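Local coordinates for ribosome-inactivating protein 3 (PDB 2PQG) that belongs to the ribosome-inactivating protein family of plants, with a mixed beta sheet packed against a long central helix, at residues L72-F77 with S175-L180; E49-T54 with H94-N99; L65-D70 with V182-G187. One frame throughout, in Å; residues are numbered along the deposited sequence.

Contact 1: L72-F77 with S175-L180; sequences LYLVGF and SKLVKL
The Phe77 ring meets the end of Leu177 at an oblique slant. The ring atoms that meet it are CD2 and CE2. Leu177 CD2 sits 4.0 Å from Phe77 CD2 and 4.1 Å from Phe77 CE2. The second methyl, Leu177 CD1, is 4.2 Å from Phe77 CE2. Elsewhere the ring is met by Trp85 of the adjoining strand, with the two ring planes turned by about 20°. The two side chains of the contact, Phe77 and Leu177, cross at about a right angle. The CB of Phe77 already points at the helix, and with chi1 70° the ring sits over its own backbone, between N and the carbonyl carbon. Leu177 reaches out from the helix with CG beside its backbone N (chi1 -82°). Its CD2 also meets Leu74, with Leu177 CD2 4.2 Å from Leu74 CD2. One methyl therefore touches two residues of the strand. Leu74 and Phe77 both direct their CB atoms toward the helix. All three residues are buried. The contact is purely apolar, and its separations are those of van der Waals packing.

Around this point the strand and the helix have further neighbours. Leu74 and Phe77 both touch Leu65 of strand 62-68, while Leu74 also meets Cys185 further along the same helix. Leu177 also packs on Leu135 of helix 125-135. The contact thus sits between the sheet, through strand 74-78, and helix 171-189, with helix 125-135 alongside.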
loop_
_atom_site.group_PDB
_atom_site.type_symbol
_atom_site.label_atom_id
_atom_site.label_comp_id
_atom_site.label_asym_id
_atom_site.label_seq_id
_atom_site.Cartn_x
_atom_site.Cartn_y
_atom_site.Cartn_z
ATOM N N LEU A 72 -1.756 -2.927 8.479
ATOM C CA LEU A 72 -0.777 -2.167 7.701
ATOM C C LEU A 72 -1.307 -1.711 6.348
ATOM O O LEU A 72 -0.585 -1.729 5.350
ATOM C CB LEU A 72 0.520 -2.969 7.497
ATOM C CG LEU A 72 1.527 -3.031 8.656
ATOM C CD1 LEU A 72 2.843 -3.622 8.166
ATOM C CD2 LEU A 72 1.770 -1.634 9.210
ATOM N N TYR A 73 -2.564 -1.287 6.305
ATOM C CA TYR A 73 -3.117 -0.843 5.040
ATOM C C TYR A 73 -3.548 0.606 5.060
ATOM O O TYR A 73 -4.008 1.118 6.075
ATOM C CB TYR A 73 -4.298 -1.712 4.636
ATOM C CG TYR A 73 -4.423 -1.864 3.138
ATOM C CD1 TYR A 73 -3.525 -2.657 2.427
ATOM C CD2 TYR A 73 -5.435 -1.215 2.431
ATOM C CE1 TYR A 73 -3.632 -2.804 1.046
ATOM C CE2 TYR A 73 -5.551 -1.352 1.049
ATOM C CZ TYR A 73 -4.648 -2.151 0.363
ATOM O OH TYR A 73 -4.777 -2.311 -0.998
ATOM N N LEU A 74 -3.406 1.251 3.909
ATOM C CA LEU A 74 -3.754 2.660 3.734
ATOM C C LEU A 74 -5.251 2.940 3.837
ATOM O O LEU A 74 -6.060 2.240 3.229
ATOM C CB LEU A 74 -3.246 3.126 2.369
ATOM C CG LEU A 74 -3.428 4.575 1.944
ATOM C CD1 LEU A 74 -2.593 5.478 2.818
ATOM C CD2 LEU A 74 -2.998 4.711 0.501
ATOM N N VAL A 75 -5.623 3.960 4.602
ATOM C CA VAL A 75 -7.032 4.314 4.744
ATOM C C VAL A 75 -7.296 5.613 3.995
ATOM O O VAL A 75 -8.353 5.789 3.389
ATOM C CB VAL A 75 -7.432 4.515 6.217
ATOM C CG1 VAL A 75 -8.926 4.775 6.319
ATOM C CG2 VAL A 75 -7.050 3.292 7.029
ATOM N N GLY A 76 -6.325 6.520 4.036
ATOM C CA GLY A 76 -6.472 7.793 3.356
ATOM C C GLY A 76 -5.181 8.581 3.372
ATOM O O GLY A 76 -4.169 8.113 3.894
ATOM N N PHE A 77 -5.217 9.783 2.811
ATOM C CA PHE A 77 -4.040 10.643 2.767
ATOM C C PHE A 77 -4.420 12.119 2.929
ATOM O O PHE A 77 -5.533 12.531 2.584
ATOM C CB PHE A 77 -3.281 10.424 1.453
ATOM C CG PHE A 77 -3.999 10.945 0.232
ATOM C CD1 PHE A 77 -3.730 12.218 -0.260
ATOM C CD2 PHE A 77 -4.920 10.153 -0.445
ATOM C CE1 PHE A 77 -4.367 12.694 -1.404
ATOM C CE2 PHE A 77 -5.565 10.625 -1.591
ATOM C CZ PHE A 77 -5.282 11.896 -2.071
ATOM N N SER A 175 -4.143 5.456 -9.970
ATOM C CA SER A 175 -2.843 5.008 -10.433
ATOM C C SER A 175 -1.724 5.374 -9.471
ATOM O O SER A 175 -0.892 4.534 -9.140
ATOM C CB SER A 175 -2.567 5.603 -11.811
ATOM O OG SER A 175 -1.265 5.281 -12.245
ATOM N N LYS A 176 -1.711 6.627 -9.030
ATOM C CA LYS A 176 -0.695 7.109 -8.100
ATOM C C LYS A 176 -0.865 6.448 -6.727
ATOM O O LYS A 176 0.118 6.126 -6.044
ATOM C CB LYS A 176 -0.796 8.626 -7.982
ATOM C CG LYS A 176 -0.520 9.344 -9.313
ATOM C CD LYS A 176 0.898 9.035 -9.783
ATOM C CE LYS A 176 1.274 9.730 -11.083
ATOM N NZ LYS A 176 0.802 8.970 -12.262
ATOM N N LEU A 177 -2.114 6.222 -6.333
ATOM C CA LEU A 177 -2.387 5.598 -5.050
ATOM C C LEU A 177 -1.941 4.146 -4.966
ATOM O O LEU A 177 -1.390 3.733 -3.950
ATOM C CB LEU A 177 -3.875 5.709 -4.704
ATOM C CG LEU A 177 -4.279 7.057 -4.089
ATOM C CD1 LEU A 177 -5.766 7.089 -3.802
ATOM C CD2 LEU A 177 -3.482 7.283 -2.803
ATOM N N VAL A 178 -2.155 3.373 -6.029
ATOM C CA VAL A 178 -1.759 1.966 -6.004
ATOM C C VAL A 178 -0.244 1.771 -6.129
ATOM O O VAL A 178 0.256 0.662 -5.975
ATOM C CB VAL A 178 -2.489 1.150 -7.106
ATOM C CG1 VAL A 178 -1.872 1.436 -8.460
ATOM C CG2 VAL A 178 -2.465 -0.336 -6.758
ATOM N N LYS A 179 0.489 2.841 -6.406
ATOM C CA LYS A 179 1.938 2.733 -6.499
ATOM C C LYS A 179 2.490 2.847 -5.079
ATOM O O LYS A 179 3.476 2.185 -4.723
ATOM C CB LYS A 179 2.514 3.853 -7.362
ATOM C CG LYS A 179 2.178 3.749 -8.832
ATOM C CD LYS A 179 2.781 4.906 -9.603
ATOM C CE LYS A 179 2.582 4.728 -11.095
ATOM N NZ LYS A 179 3.091 3.408 -11.543
ATOM N N LEU A 180 1.841 3.686 -4.270
ATOM C CA LEU A 180 2.258 3.898 -2.885
ATOM C C LEU A 180 1.781 2.758 -1.994
ATOM O O LEU A 180 2.442 2.406 -1.021
ATOM C CB LEU A 180 1.712 5.231 -2.360
ATOM C CG LEU A 180 2.133 6.481 -3.141
ATOM C CD1 LEU A 180 1.457 7.704 -2.532
ATOM C CD2 LEU A 180 3.656 6.631 -3.132
#

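Contact 2: E49-T54 with H94-N99; sequences ELWLYT and HLLGDN
Leu95 comes first along the loop, and it meets Trp51 of the strand through its CB. That atom lies at the edge of the indole, near the ring plane, with Leu95 CB 4.4 Å from Trp51 CH2. Leu95 is only partly buried. Its side chain also touches Pro48 and Arg68. Its backbone is held by a carboxylate, as Glu86 accepts a hydrogen bond from Leu95 N on OE2.

Leu96 follows and makes the closer approach. Its branch CD2 is 4.0 Å from Trp51 CH2, and the same methyl, Leu96 CD2, is 4.2 Å from Trp51 CZ3. The methyl arrives obliquely to the ring, and the two side chains cross at about a right angle. Leu96 is buried. Trp51 keeps CG beside its backbone N (chi1 -69°) and projects the six-membered end of the indole toward the loop. Its CB lies in the plane of the Tyr53 ring, at the edge of that ring, so the base of the tryptophan has an aromatic neighbour on its own strand. Leu96 N gives a hydrogen bond to Glu86 OE1. Both oxygens of this acid are thus used in fixing the loop at the residues that touch Trp51. The side chain of Leu96 also packs on Ala66 and Trp84.

Further on, Asp98 touches Trp84, and the chain then heads for strand 101-102. The loop therefore lies across several strands. It is the connection between strands 84-86 and 101-102, which are parallel neighbours at one end of the six-stranded mixed sheet of this ribosome-inactivating protein fold.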
loop_
_atom_site.group_PDB
_atom_site.type_symbol
_atom_site.label_atom_id
_atom_site.label_comp_id
_atom_site.label_asym_id
_atom_site.label_seq_id
_atom_site.Cartn_x
_atom_site.Cartn_y
_atom_site.Cartn_z
ATOM N N GLU A 49 -7.027 1.230 16.008
ATOM C CA GLU A 49 -6.662 1.674 17.337
ATOM C C GLU A 49 -5.272 2.260 17.506
ATOM O O GLU A 49 -4.991 2.939 18.500
ATOM C CB GLU A 49 -6.926 0.507 18.292
ATOM N N LEU A 50 -4.400 1.927 16.565
ATOM C CA LEU A 50 -3.089 2.547 16.507
ATOM C C LEU A 50 -2.861 2.894 15.031
ATOM O O LEU A 50 -3.132 2.100 14.122
ATOM C CB LEU A 50 -1.938 1.668 17.023
ATOM C CG LEU A 50 -1.947 1.470 18.532
ATOM C CD1 LEU A 50 -1.470 0.055 18.834
ATOM C CD2 LEU A 50 -1.079 2.513 19.218
ATOM N N TRP A 51 -2.380 4.106 14.792
ATOM C CA TRP A 51 -2.135 4.587 13.438
ATOM C C TRP A 51 -0.686 4.884 13.110
ATOM O O TRP A 51 0.034 5.478 13.927
ATOM C CB TRP A 51 -2.938 5.854 13.179
ATOM C CG TRP A 51 -4.429 5.662 13.107
ATOM C CD1 TRP A 51 -5.308 5.640 14.142
ATOM C CD2 TRP A 51 -5.200 5.434 11.920
ATOM N NE1 TRP A 51 -6.585 5.412 13.676
ATOM C CE2 TRP A 51 -6.543 5.280 12.315
ATOM C CE3 TRP A 51 -4.879 5.341 10.558
ATOM C CZ2 TRP A 51 -7.568 5.035 11.402
ATOM C CZ3 TRP A 51 -5.903 5.096 9.651
ATOM C CH2 TRP A 51 -7.231 4.946 10.080
ATOM N N LEU A 52 -0.247 4.427 11.937
ATOM C CA LEU A 52 1.095 4.742 11.460
ATOM C C LEU A 52 0.897 5.851 10.407
ATOM O O LEU A 52 0.122 5.708 9.454
ATOM C CB LEU A 52 1.794 3.550 10.792
ATOM C CG LEU A 52 2.927 3.915 9.818
ATOM C CD1 LEU A 52 3.990 4.746 10.514
ATOM C CD2 LEU A 52 3.527 2.634 9.255
ATOM N N TYR A 53 1.574 6.975 10.608
ATOM C CA TYR A 53 1.511 8.109 9.687
ATOM C C TYR A 53 2.847 8.273 8.985
ATOM O O TYR A 53 3.865 8.542 9.626
ATOM C CB TYR A 53 1.228 9.410 10.426
ATOM C CG TYR A 53 -0.226 9.677 10.675
ATOM C CD1 TYR A 53 -1.038 8.710 11.257
ATOM C CD2 TYR A 53 -0.791 10.909 10.346
ATOM C CE1 TYR A 53 -2.385 8.961 11.512
ATOM C CE2 TYR A 53 -2.140 11.173 10.596
ATOM C CZ TYR A 53 -2.930 10.193 11.179
ATOM O OH TYR A 53 -4.261 10.435 11.428
ATOM N N THR A 54 2.854 8.102 7.669
ATOM C CA THR A 54 4.087 8.268 6.932
ATOM C C THR A 54 3.968 9.487 6.042
ATOM O O THR A 54 3.069 9.589 5.212
ATOM C CB THR A 54 4.438 7.002 6.100
ATOM O OG1 THR A 54 3.399 6.721 5.156
ATOM C CG2 THR A 54 4.598 5.810 7.020
ATOM N N HIS A 94 -16.759 6.998 7.919
ATOM C CA HIS A 94 -15.401 7.511 7.979
ATOM C C HIS A 94 -14.617 7.029 9.184
ATOM O O HIS A 94 -15.130 7.023 10.305
ATOM C CB HIS A 94 -15.400 9.042 8.003
ATOM C CG HIS A 94 -15.477 9.690 6.655
ATOM N ND1 HIS A 94 -16.580 10.395 6.222
ATOM C CD2 HIS A 94 -14.580 9.739 5.644
ATOM C CE1 HIS A 94 -16.360 10.847 4.999
ATOM N NE2 HIS A 94 -15.153 10.462 4.626
ATOM N N LEU A 95 -13.383 6.589 8.947
ATOM C CA LEU A 95 -12.506 6.185 10.041
ATOM C C LEU A 95 -11.659 7.442 10.344
ATOM O O LEU A 95 -11.271 7.681 11.491
ATOM C CB LEU A 95 -11.571 5.031 9.645
ATOM C CG LEU A 95 -12.277 3.715 9.324
ATOM C CD1 LEU A 95 -11.249 2.680 8.924
ATOM C CD2 LEU A 95 -13.076 3.240 10.533
ATOM N N LEU A 96 -11.371 8.250 9.320
ATOM C CA LEU A 96 -10.590 9.472 9.500
ATOM C C LEU A 96 -11.448 10.593 10.089
ATOM O O LEU A 96 -12.660 10.669 9.853
ATOM C CB LEU A 96 -10.020 9.944 8.161
ATOM C CG LEU A 96 -9.210 8.915 7.362
ATOM C CD1 LEU A 96 -8.605 9.576 6.115
ATOM C CD2 LEU A 96 -8.109 8.333 8.241
ATOM N N GLY A 97 -10.815 11.449 10.882
ATOM C CA GLY A 97 -11.501 12.591 11.456
ATOM C C GLY A 97 -11.015 13.801 10.667
ATOM O O GLY A 97 -10.342 13.647 9.644
ATOM N N ASP A 98 -11.352 15.004 11.120
ATOM C CA ASP A 98 -10.925 16.246 10.461
ATOM C C ASP A 98 -11.567 16.557 9.124
ATOM O O ASP A 98 -10.881 17.015 8.216
ATOM C CB ASP A 98 -9.399 16.277 10.278
ATOM C CG ASP A 98 -8.651 16.583 11.570
ATOM O OD1 ASP A 98 -9.310 16.858 12.596
ATOM O OD2 ASP A 98 -7.400 16.554 11.550
ATOM N N ASN A 99 -12.869 16.311 8.994
ATOM C CA ASN A 99 -13.589 16.615 7.748
ATOM C C ASN A 99 -13.066 15.869 6.529
ATOM O O ASN A 99 -12.785 16.478 5.496
ATOM C CB ASN A 99 -13.527 18.126 7.462
ATOM C CG ASN A 99 -14.447 18.933 8.358
ATOM O OD1 ASN A 99 -14.158 20.084 8.676
ATOM N ND2 ASN A 99 -15.571 18.335 8.755
#

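Contact 3: L65-D70 with V182-G187; sequences LAIRMD and VMVCEG
Ile67 holds CG1 beside its backbone N (chi1 -62°) with an extended chain beyond it, and this carries CD1 from the strand to Val184 and Cys185 of the helix. With chi1 -177° the two methyls of Val184 part, CG1 to Ile67 and CG2 to Leu65. Ile67 CD1 lies 4.0 Å from Val184 CG1, and the two side chains cross obliquely. The same methyl, Ile67 CD1, is 4.2 Å from Cys185 SG. On the other branch, Val184 CG2 is 4.2 Å from Leu65 CD1. Leu65 and Ile67, two apart in the strand, thus both face the helix.

The axes of strand 65-68 and helix 182-187 come within 10.8 Å and run nearly parallel. A wider pi-type turn spans 182-185, and the touching Val184 and Cys185 lie in it.

At the end of the strand, Arg68 grips Asp70 with two nitrogens, one to each oxygen. Arg68 NE bonds to Asp70 OD1 in a nearly straight line (178°), and Arg68 NH2 makes a salt bridge to Asp70 OD2. This ion pair stands apart from the helix. Between strand and helix the chemistry is methyl against methyl and thiol, so shape and burial hold the two together, without polar bonds to fix their register.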
loop_
_atom_site.group_PDB
_atom_site.type_symbol
_atom_site.label_atom_id
_atom_site.label_comp_id
_atom_site.label_asym_id
_atom_site.label_seq_id
_atom_site.Cartn_x
_atom_site.Cartn_y
_atom_site.Cartn_z
ATOM N N LEU A 65 0.361 9.796 4.741
ATOM C CA LEU A 65 -0.456 8.599 4.537
ATOM C C LEU A 65 -0.986 8.074 5.873
ATOM O O LEU A 65 -0.226 7.907 6.824
ATOM C CB LEU A 65 0.368 7.499 3.855
ATOM C CG LEU A 65 1.047 7.770 2.507
ATOM C CD1 LEU A 65 1.826 6.521 2.089
ATOM C CD2 LEU A 65 0.016 8.142 1.452
ATOM N N ALA A 66 -2.289 7.827 5.950
ATOM C CA ALA A 66 -2.895 7.306 7.178
ATOM C C ALA A 66 -2.992 5.786 7.081
ATOM O O ALA A 66 -3.847 5.254 6.366
ATOM C CB ALA A 66 -4.287 7.904 7.375
ATOM N N ILE A 67 -2.132 5.086 7.814
ATOM C CA ILE A 67 -2.108 3.630 7.771
ATOM C C ILE A 67 -2.503 2.933 9.072
ATOM O O ILE A 67 -1.990 3.253 10.137
ATOM C CB ILE A 67 -0.705 3.132 7.366
ATOM C CG1 ILE A 67 -0.361 3.642 5.967
ATOM C CG2 ILE A 67 -0.646 1.621 7.415
ATOM C CD1 ILE A 67 1.109 3.505 5.610
ATOM N N ARG A 68 -3.415 1.968 8.974
ATOM C CA ARG A 68 -3.846 1.209 10.147
ATOM C C ARG A 68 -2.679 0.344 10.588
ATOM O O ARG A 68 -2.024 -0.284 9.762
ATOM C CB ARG A 68 -5.007 0.271 9.810
ATOM C CG ARG A 68 -6.258 0.929 9.294
ATOM C CD ARG A 68 -7.275 -0.131 8.888
ATOM N NE ARG A 68 -7.636 -1.021 9.991
ATOM C CZ ARG A 68 -8.882 -1.222 10.410
ATOM N NH1 ARG A 68 -9.889 -0.593 9.816
ATOM N NH2 ARG A 68 -9.120 -2.050 11.422
ATOM N N MET A 69 -2.419 0.301 11.885
ATOM C CA MET A 69 -1.332 -0.523 12.395
ATOM C C MET A 69 -1.711 -1.998 12.392
ATOM O O MET A 69 -0.858 -2.855 12.170
ATOM C CB MET A 69 -0.972 -0.096 13.814
ATOM C CG MET A 69 0.170 0.874 13.870
ATOM S SD MET A 69 1.700 -0.028 13.616
ATOM C CE MET A 69 2.114 -0.337 15.303
ATOM N N ASP A 70 -2.990 -2.297 12.616
ATOM C CA ASP A 70 -3.417 -3.687 12.661
ATOM C C ASP A 70 -3.241 -4.493 11.365
ATOM O O ASP A 70 -2.812 -5.644 11.416
ATOM C CB ASP A 70 -4.863 -3.808 13.191
ATOM C CG ASP A 70 -5.840 -2.871 12.505
ATOM O OD1 ASP A 70 -5.569 -2.447 11.365
ATOM O OD2 ASP A 70 -6.894 -2.576 13.113
ATOM N N VAL A 182 1.576 -0.370 -2.837
ATOM C CA VAL A 182 2.507 -1.482 -2.990
ATOM C C VAL A 182 3.899 -1.179 -2.433
ATOM O O VAL A 182 4.474 -2.013 -1.737
ATOM C CB VAL A 182 2.635 -1.918 -4.475
ATOM C CG1 VAL A 182 3.595 -3.079 -4.593
ATOM C CG2 VAL A 182 1.281 -2.327 -5.017
ATOM N N MET A 183 4.437 0.004 -2.730
ATOM C CA MET A 183 5.767 0.393 -2.235
ATOM C C MET A 183 5.815 0.573 -0.717
ATOM O O MET A 183 6.796 0.191 -0.075
ATOM C CB MET A 183 6.243 1.699 -2.888
ATOM C CG MET A 183 6.666 1.579 -4.344
ATOM S SD MET A 183 7.346 3.115 -5.016
ATOM C CE MET A 183 5.842 4.015 -5.525
ATOM N N VAL A 184 4.775 1.167 -0.137
ATOM C CA VAL A 184 4.763 1.378 1.306
ATOM C C VAL A 184 4.074 0.269 2.122
ATOM O O VAL A 184 4.748 -0.483 2.828
ATOM C CB VAL A 184 4.142 2.741 1.651
ATOM C CG1 VAL A 184 4.193 2.972 3.140
ATOM C CG2 VAL A 184 4.903 3.848 0.926
ATOM N N CYS A 185 2.752 0.151 2.032
ATOM C CA CYS A 185 2.047 -0.874 2.797
ATOM C C CYS A 185 2.572 -2.262 2.538
ATOM O O CYS A 185 2.981 -2.970 3.464
ATOM C CB CYS A 185 0.570 -0.881 2.465
ATOM S SG CYS A 185 -0.255 0.654 2.847
ATOM N N GLU A 186 2.534 -2.657 1.272
ATOM C CA GLU A 186 2.991 -3.983 0.878
ATOM C C GLU A 186 4.497 -4.113 1.027
ATOM O O GLU A 186 5.015 -5.218 1.176
ATOM C CB GLU A 186 2.541 -4.288 -0.555
ATOM C CG GLU A 186 1.030 -4.204 -0.715
ATOM C CD GLU A 186 0.268 -5.311 0.019
ATOM O OE1 GLU A 186 0.825 -5.898 0.964
ATOM O OE2 GLU A 186 -0.899 -5.587 -0.339
ATOM N N GLY A 187 5.199 -2.986 0.990
ATOM C CA GLY A 187 6.635 -3.027 1.172
ATOM C C GLY A 187 6.912 -3.383 2.627
ATOM O O GLY A 187 7.874 -4.094 2.934
#

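How the contacts relate
From the N terminus, the chain first passes residues 49-54, then 65-70 and 72-77, which lie on three adjacent antiparallel strands. Contact 2 is the first to close, when the loop 94-99 returns to 49-54. Helix 171-189 comes much later. Its residues 175-180 close contact 1, and 182-187 then close contact 3, the longest loop of the three. Contact 1 lies within contact 3, and contact 2 crosses both. Probable backbone hydrogen bonds join the strands, such as Gly76 O to Ala66 N and Thr54 O to Leu65 N. Contacts 1 and 3 tie the sheet to one helix, while contact 2 ties it to the loop between strands 84-86 and 101-102.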